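Local coordinates for protein 2-C-methyl-D-erythritol 4-phosphate cytidylyltransferase (Anaerococcus prevotii, PDB 4KT7) that probably catalyses the transfer of a cytidylyl group from CTP to 2-C-methyl-D-erythritol 4-phosphate, releasing diphosphate, in the non-mevalonate route to isoprenoids, at residues G84-T87 against R88-T92; E94-K97 against A98-P101; Y163-Q166 against T167-F171. One frame throughout, in Å; residues are numbered along the deposited sequence.

Contact 1. Residues G84-T87 against R88-T92; sequences GSTT and RELST
Ser91 OG lies within the bend of 84-87 and accepts Ser85 N at 2.9 Å, nearly straight (172°), tying the end of the first helical turn to the loop. Its hydroxyl is turned anti to its carbonyl carbon (chi1 -73°), which leads it toward that amide; an alanine here would probably leave Ser85 N without this acceptor and the loop freer to shift. Thr87 is the N-cap. Its OG1, set between its own N and carbonyl carbon (chi1 65°), takes Leu90 N at 3.1 Å, while its carbonyl O receives Ser91 N at 2.9 Å. Threonine suits the place because its hydroxyl, one bond beyond CB, can accept a first-turn amide that lacks a helical carbonyl. Leu90 turns toward the loop: its CB meets Ser85 CB at 3.5 Å, and its CD1 runs beside Thr86 OG1, the two side chains pointing the same way. Gly84 CA passes close to Ser91 OG, where a side chain would collide. The loop thus carries strand 79-83 into helix 88-97, with Gly84 hydrogen-bonded through its backbone to Ile60, Arg88 in a salt bridge with Asp193, and Leu90 against Leu184 of helix 173-184.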
loop_
_atom_site.group_PDB
_atom_site.type_symbol
_atom_site.label_atom_id
_atom_site.label_comp_id
_atom_site.label_asym_id
_atom_site.label_seq_id
_atom_site.Cartn_x
_atom_site.Cartn_y
_atom_site.Cartn_z
ATOM N N GLY A 84 -17.075 2.235 22.822
ATOM C CA GLY A 84 -16.353 3.217 22.025
ATOM C C GLY A 84 -17.224 4.425 21.711
ATOM O O GLY A 84 -18.282 4.596 22.302
ATOM N N SER A 85 -16.791 5.271 20.786
ATOM C CA SER A 85 -17.573 6.458 20.465
ATOM C C SER A 85 -17.764 6.590 18.959
ATOM O O SER A 85 -17.859 5.579 18.263
ATOM C CB SER A 85 -16.930 7.708 21.060
ATOM O OG SER A 85 -17.804 8.816 20.937
ATOM N N THR A 86 -17.817 7.821 18.456
ATOM C CA THR A 86 -18.193 8.035 17.055
ATOM C C THR A 86 -17.027 8.262 16.072
ATOM O O THR A 86 -17.256 8.399 14.872
ATOM C CB THR A 86 -19.179 9.205 16.902
ATOM O OG1 THR A 86 -18.679 10.313 17.651
ATOM C CG2 THR A 86 -20.579 8.814 17.409
ATOM N N THR A 87 -15.795 8.344 16.568
ATOM C CA THR A 87 -14.620 8.366 15.686
ATOM C C THR A 87 -13.557 7.477 16.295
ATOM O O THR A 87 -13.648 7.136 17.481
ATOM C CB THR A 87 -14.010 9.780 15.490
ATOM O OG1 THR A 87 -13.491 10.263 16.735
ATOM C CG2 THR A 87 -15.042 10.775 14.943
ATOM N N ARG A 88 -12.547 7.117 15.500
ATOM C CA ARG A 88 -11.421 6.334 16.009
ATOM C C ARG A 88 -10.845 7.010 17.230
ATOM O O ARG A 88 -10.565 6.354 18.233
ATOM C CB ARG A 88 -10.312 6.184 14.956
ATOM C CG ARG A 88 -9.174 5.223 15.362
ATOM C CD ARG A 88 -7.930 5.390 14.481
ATOM N NE ARG A 88 -7.367 6.736 14.556
ATOM C CZ ARG A 88 -6.637 7.189 15.578
ATOM N NH1 ARG A 88 -6.395 6.406 16.627
ATOM N NH2 ARG A 88 -6.159 8.430 15.563
ATOM N N GLU A 89 -10.671 8.330 17.155
ATOM C CA GLU A 89 -10.008 9.048 18.222
ATOM C C GLU A 89 -10.829 9.077 19.515
ATOM O O GLU A 89 -10.304 8.857 20.602
ATOM C CB GLU A 89 -9.652 10.475 17.777
ATOM C CG GLU A 89 -8.525 10.526 16.744
ATOM C CD GLU A 89 -9.008 10.243 15.339
ATOM O OE1 GLU A 89 -10.217 10.442 15.071
ATOM O OE2 GLU A 89 -8.185 9.806 14.503
ATOM N N LEU A 90 -12.114 9.375 19.397
ATOM C CA LEU A 90 -12.983 9.400 20.568
ATOM C C LEU A 90 -13.088 8.015 21.198
ATOM O O LEU A 90 -13.170 7.876 22.427
ATOM C CB LEU A 90 -14.359 9.935 20.199
ATOM C CG LEU A 90 -14.453 11.437 19.880
ATOM C CD1 LEU A 90 -15.817 11.730 19.261
ATOM C CD2 LEU A 90 -14.279 12.260 21.125
ATOM N N SER A 91 -13.060 6.986 20.358
ATOM C CA SER A 91 -12.978 5.621 20.849
ATOM C C SER A 91 -11.691 5.367 21.642
ATOM O O SER A 91 -11.721 4.817 22.752
ATOM C CB SER A 91 -13.094 4.640 19.684
ATOM O OG SER A 91 -14.443 4.614 19.226
ATOM N N THR A 92 -10.559 5.773 21.087
ATOM C CA THR A 92 -9.285 5.591 21.770
ATOM C C THR A 92 -9.300 6.291 23.137
ATOM O O THR A 92 -8.833 5.741 24.139
ATOM C CB THR A 92 -8.165 6.129 20.884
ATOM O OG1 THR A 92 -8.157 5.340 19.689
ATOM C CG2 THR A 92 -6.794 6.067 21.585
#

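Contact 2. Residues E94-K97 against A98-P101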
loop_
_atom_site.group_PDB
_atom_site.type_symbol
_atom_site.label_atom_id
_atom_site.label_comp_id
_atom_site.label_asym_id
_atom_site.label_seq_id
_atom_site.Cartn_x
_atom_site.Cartn_y
_atom_site.Cartn_z
ATOM N N GLU A 94 -11.860 6.872 25.108
ATOM C CA GLU A 94 -12.626 6.073 26.069
ATOM C C GLU A 94 -11.732 4.956 26.600
ATOM O O GLU A 94 -11.804 4.587 27.777
ATOM C CB GLU A 94 -13.867 5.445 25.426
ATOM C CG GLU A 94 -14.976 6.400 25.068
ATOM C CD GLU A 94 -15.406 7.260 26.245
ATOM O OE1 GLU A 94 -15.867 6.702 27.273
ATOM O OE2 GLU A 94 -15.270 8.496 26.140
ATOM N N GLY A 95 -10.896 4.405 25.719
ATOM C CA GLY A 95 -9.955 3.373 26.126
ATOM C C GLY A 95 -8.940 3.959 27.099
ATOM O O GLY A 95 -8.638 3.341 28.121
ATOM N N LEU A 96 -8.412 5.144 26.788
ATOM C CA LEU A 96 -7.410 5.793 27.645
ATOM C C LEU A 96 -7.953 6.183 29.011
ATOM O O LEU A 96 -7.222 6.122 30.011
ATOM C CB LEU A 96 -6.824 7.037 26.979
ATOM C CG LEU A 96 -5.943 6.837 25.737
ATOM C CD1 LEU A 96 -5.776 8.175 25.038
ATOM C CD2 LEU A 96 -4.558 6.272 26.110
ATOM N N LYS A 97 -9.222 6.590 29.064
ATOM C CA LYS A 97 -9.870 6.947 30.330
ATOM C C LYS A 97 -10.061 5.747 31.252
ATOM O O LYS A 97 -10.169 5.903 32.480
ATOM C CB LYS A 97 -11.247 7.583 30.062
ATOM C CG LYS A 97 -11.211 9.075 29.737
ATOM C CD LYS A 97 -12.637 9.657 29.733
ATOM C CE LYS A 97 -13.414 9.173 28.531
ATOM N NZ LYS A 97 -14.839 9.637 28.526
ATOM N N ALA A 98 -10.128 4.553 30.668
ATOM C CA ALA A 98 -10.427 3.335 31.434
ATOM C C ALA A 98 -9.189 2.577 31.921
ATOM O O ALA A 98 -9.304 1.500 32.506
ATOM C CB ALA A 98 -11.314 2.400 30.619
ATOM N N LEU A 99 -8.008 3.131 31.678
ATOM C CA LEU A 99 -6.765 2.463 32.065
ATOM C C LEU A 99 -6.597 2.462 33.587
ATOM O O LEU A 99 -7.036 3.389 34.275
ATOM C CB LEU A 99 -5.540 3.118 31.391
ATOM C CG LEU A 99 -5.485 3.069 29.854
ATOM C CD1 LEU A 99 -4.193 3.652 29.301
ATOM C CD2 LEU A 99 -5.661 1.646 29.358
ATOM N N ASP A 100 -5.978 1.401 34.098
ATOM C CA ASP A 100 -5.612 1.290 35.505
ATOM C C ASP A 100 -4.814 2.527 35.938
ATOM O O ASP A 100 -3.991 3.023 35.165
ATOM C CB ASP A 100 -4.742 0.050 35.656
ATOM C CG ASP A 100 -4.596 -0.381 37.080
ATOM O OD1 ASP A 100 -3.815 0.267 37.813
ATOM O OD2 ASP A 100 -5.251 -1.376 37.464
ATOM N N PRO A 101 -5.055 3.037 37.159
ATOM C CA PRO A 101 -4.333 4.227 37.638
ATOM C C PRO A 101 -2.812 4.046 37.649
ATOM O O PRO A 101 -2.065 5.028 37.577
ATOM C CB PRO A 101 -4.832 4.382 39.078
ATOM C CG PRO A 101 -6.166 3.724 39.089
ATOM C CD PRO A 101 -6.052 2.571 38.138
#
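At the C-terminal end of helix 88-97 the amide of Ala98 reaches back to two carbonyls, bonding Gly95 O at 3.2 Å and, weakly, Glu94 O at 3.3 Å. Neither bond is straight. Ala98 N sits above the plane of the Gly95 carbonyl, 66° out of it, as the last turn tightens and the chain begins to leave the helix. A small residue fits here: Ala98 CB lies 3.6 Å from Glu94 O, against the backbone of the preceding turn.

Leu99 then lies against the end of the helix. Its CG is 3.5 Å from Leu96 O, and its CD2 approaches Gly95 O, so that the branched end rests against both carbonyls. Leu96 and Leu99 run side by side in the same direction, Leu96 CD2 touching Leu99 CD1 at 4.1 Å. This is the helix-to-strand half of a beta-alpha-beta crossover, strand 79-83 to helix 88-97 to strand 105-110, in the GT-A-like nucleotidyltransferase fold. Leucine suits both places, since Leu96 reaches Ile13 of strand 10-16 and Tyr177 of helix 173-184, while Leu99 packs on Ile13 and on Ile57 of strand 55-60.

On a different side of the helix, Lys97 folds back along the last turn to Glu94. With CG beside the backbone N (chi1 -83°) and a bend at chi3, its chain brings NZ to Glu94 OE2 at 2.7 Å, a salt bridge made on the syn side of the carboxylate and tilted from its plane. The i to i+3 spacing lets the two long side chains meet, and Lys97 also touches Tyr177. Beyond the helix, Ala98 O accepts a hydrogen bond from Arg80 NH2, and Asp100 N donates to Glu55 OE2.

Contact 3. Residues Y163-Q166 against T167-F171; sequences YNIQ and TPQAF
Gln166 and Gln169 meet across a sharp corner in the chain, Gln166 O lying 4.1 Å from Gln169 CG. The side chain of Gln169 can be followed outward from there. Its CB leaves a strand backbone hydrogen-bonded to that of Thr108, and CG, which departs on the side of its own amide (chi1 -63°), turns past the carbonyl of Gln166. Beyond CG the chain is extended, so the amide is carried out from the backbone. At its tip the two atoms part: OE1 comes to the edge of the Phe171 ring, in the ring plane, whereas NE2 lies 4.2 Å from both Ile165 CD1 and Gln166 O, and donates to Asp192 OD2. An amide suits this spot because one end can meet a ring edge while the other serves a carboxylate.

Thr167 stands at the corner itself. Its CG2 is 3.2 Å from Gln166 O, and its OG1 accepts from Asp110 N. Gln166 sends its own side chain elsewhere, with NE2 donating to Glu212 O and OE1 accepting from Asn215 ND2, so both ends of this buried amide are satisfied. A cis peptide bond joins Thr167 to Pro168, a geometry proline tolerates better than other residues, and the ring packs on Leu120 and Phe121 of helix 118-127.

The two short strand segments stand at 78° to each other. Strand 162-166 pairs with strand 133-139 and, through Tyr163 and Asn164, antiparallel with a strand of the second subunit, while strand 168-172 lies between strands 105-110 and 133-139. Such a bend, bringing the chain from an arm at the subunit interface back into the body of the central sheet, is consistent with the dimeric IspD cytidylyltransferase fold.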
loop_
_atom_site.group_PDB
_atom_site.type_symbol
_atom_site.label_atom_id
_atom_site.label_comp_id
_atom_site.label_asym_id
_atom_site.label_seq_id
_atom_site.Cartn_x
_atom_site.Cartn_y
_atom_site.Cartn_z
ATOM N N TYR A 163 7.382 4.896 4.179
ATOM C CA TYR A 163 6.793 3.780 4.926
ATOM C C TYR A 163 5.290 3.895 5.124
ATOM O O TYR A 163 4.760 4.981 5.338
ATOM C CB TYR A 163 7.436 3.650 6.311
ATOM C CG TYR A 163 8.817 3.050 6.313
ATOM C CD1 TYR A 163 9.857 3.626 5.583
ATOM C CD2 TYR A 163 9.095 1.913 7.052
ATOM C CE1 TYR A 163 11.133 3.070 5.584
ATOM C CE2 TYR A 163 10.369 1.355 7.068
ATOM C CZ TYR A 163 11.381 1.941 6.341
ATOM O OH TYR A 163 12.637 1.388 6.380
ATOM N N ASN A 164 4.609 2.755 5.065
ATOM C CA ASN A 164 3.185 2.690 5.348
ATOM C C ASN A 164 3.020 2.256 6.788
ATOM O O ASN A 164 3.572 1.228 7.169
ATOM C CB ASN A 164 2.524 1.638 4.452
ATOM C CG ASN A 164 2.678 1.951 2.972
ATOM O OD1 ASN A 164 3.244 1.163 2.202
ATOM N ND2 ASN A 164 2.161 3.093 2.565
ATOM N N ILE A 165 2.257 2.993 7.589
ATOM C CA ILE A 165 2.104 2.616 8.989
ATOM C C ILE A 165 1.118 1.487 9.192
ATOM O O ILE A 165 0.220 1.259 8.384
ATOM C CB ILE A 165 1.686 3.806 9.884
ATOM C CG1 ILE A 165 0.240 4.208 9.602
ATOM C CG2 ILE A 165 2.642 4.978 9.667
ATOM C CD1 ILE A 165 -0.274 5.302 10.506
ATOM N N GLN A 166 1.282 0.769 10.295
ATOM C CA GLN A 166 0.290 -0.207 10.688
ATOM C C GLN A 166 0.084 -0.053 12.196
ATOM O O GLN A 166 0.289 1.030 12.747
ATOM C CB GLN A 166 0.726 -1.630 10.273
ATOM C CG GLN A 166 2.214 -1.998 10.544
ATOM C CD GLN A 166 2.590 -3.385 10.028
ATOM O OE1 GLN A 166 3.060 -4.247 10.789
ATOM N NE2 GLN A 166 2.394 -3.608 8.726
ATOM N N THR A 167 -0.345 -1.108 12.868
ATOM C CA THR A 167 -0.354 -1.090 14.329
ATOM C C THR A 167 0.210 -2.436 14.750
ATOM O O THR A 167 0.140 -3.388 13.977
ATOM C CB THR A 167 -1.763 -0.850 14.908
ATOM O OG1 THR A 167 -2.526 -2.057 14.841
ATOM C CG2 THR A 167 -2.488 0.277 14.171
ATOM N N PRO A 168 0.743 -2.552 15.976
ATOM C CA PRO A 168 0.649 -1.642 17.131
ATOM C C PRO A 168 1.476 -0.360 17.066
ATOM O O PRO A 168 2.365 -0.178 16.217
ATOM C CB PRO A 168 1.157 -2.503 18.289
ATOM C CG PRO A 168 2.153 -3.406 17.642
ATOM C CD PRO A 168 1.519 -3.765 16.300
ATOM N N GLN A 169 1.117 0.545 17.970
ATOM C CA GLN A 169 1.865 1.748 18.266
ATOM C C GLN A 169 1.913 1.755 19.792
ATOM O O GLN A 169 1.091 1.097 20.417
ATOM C CB GLN A 169 1.089 2.974 17.769
ATOM C CG GLN A 169 0.869 3.029 16.266
ATOM C CD GLN A 169 0.331 4.383 15.820
ATOM O OE1 GLN A 169 -0.308 5.100 16.594
ATOM N NE2 GLN A 169 0.610 4.747 14.582
ATOM N N ALA A 170 2.849 2.473 20.405
ATOM C CA ALA A 170 2.842 2.554 21.870
ATOM C C ALA A 170 3.499 3.842 22.365
ATOM O O ALA A 170 4.332 4.423 21.663
ATOM C CB ALA A 170 3.540 1.317 22.476
ATOM N N PHE A 171 3.126 4.280 23.571
ATOM C CA PHE A 171 3.521 5.601 24.089
ATOM C C PHE A 171 3.658 5.590 25.594
ATOM O O PHE A 171 3.069 4.735 26.268
ATOM C CB PHE A 171 2.453 6.661 23.750
ATOM C CG PHE A 171 2.014 6.624 22.336
ATOM C CD1 PHE A 171 2.690 7.351 21.366
ATOM C CD2 PHE A 171 0.953 5.825 21.956
ATOM C CE1 PHE A 171 2.298 7.277 20.039
ATOM C CE2 PHE A 171 0.553 5.764 20.626
ATOM C CZ PHE A 171 1.237 6.481 19.678
#

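Overall arrangement
From the N terminus, the first strands of the central sheet are laid down before contact 1, which closes the loop from strand 79-83 into the start of helix 88-97. Contact 2 lies at the other end of the same helix, its centre about 13 Å from that of contact 1, and leads toward strand 105-110. Contact 3 comes much later, at the corner between strands 162-166 and 168-172, and strand 168-172 is the antiparallel neighbour of strand 105-110. The three follow in series; none nests within or crosses another. Contact 3 touches neither of the others, with nearest atoms about 6 Å from contact 1 and 7 Å from contact 2.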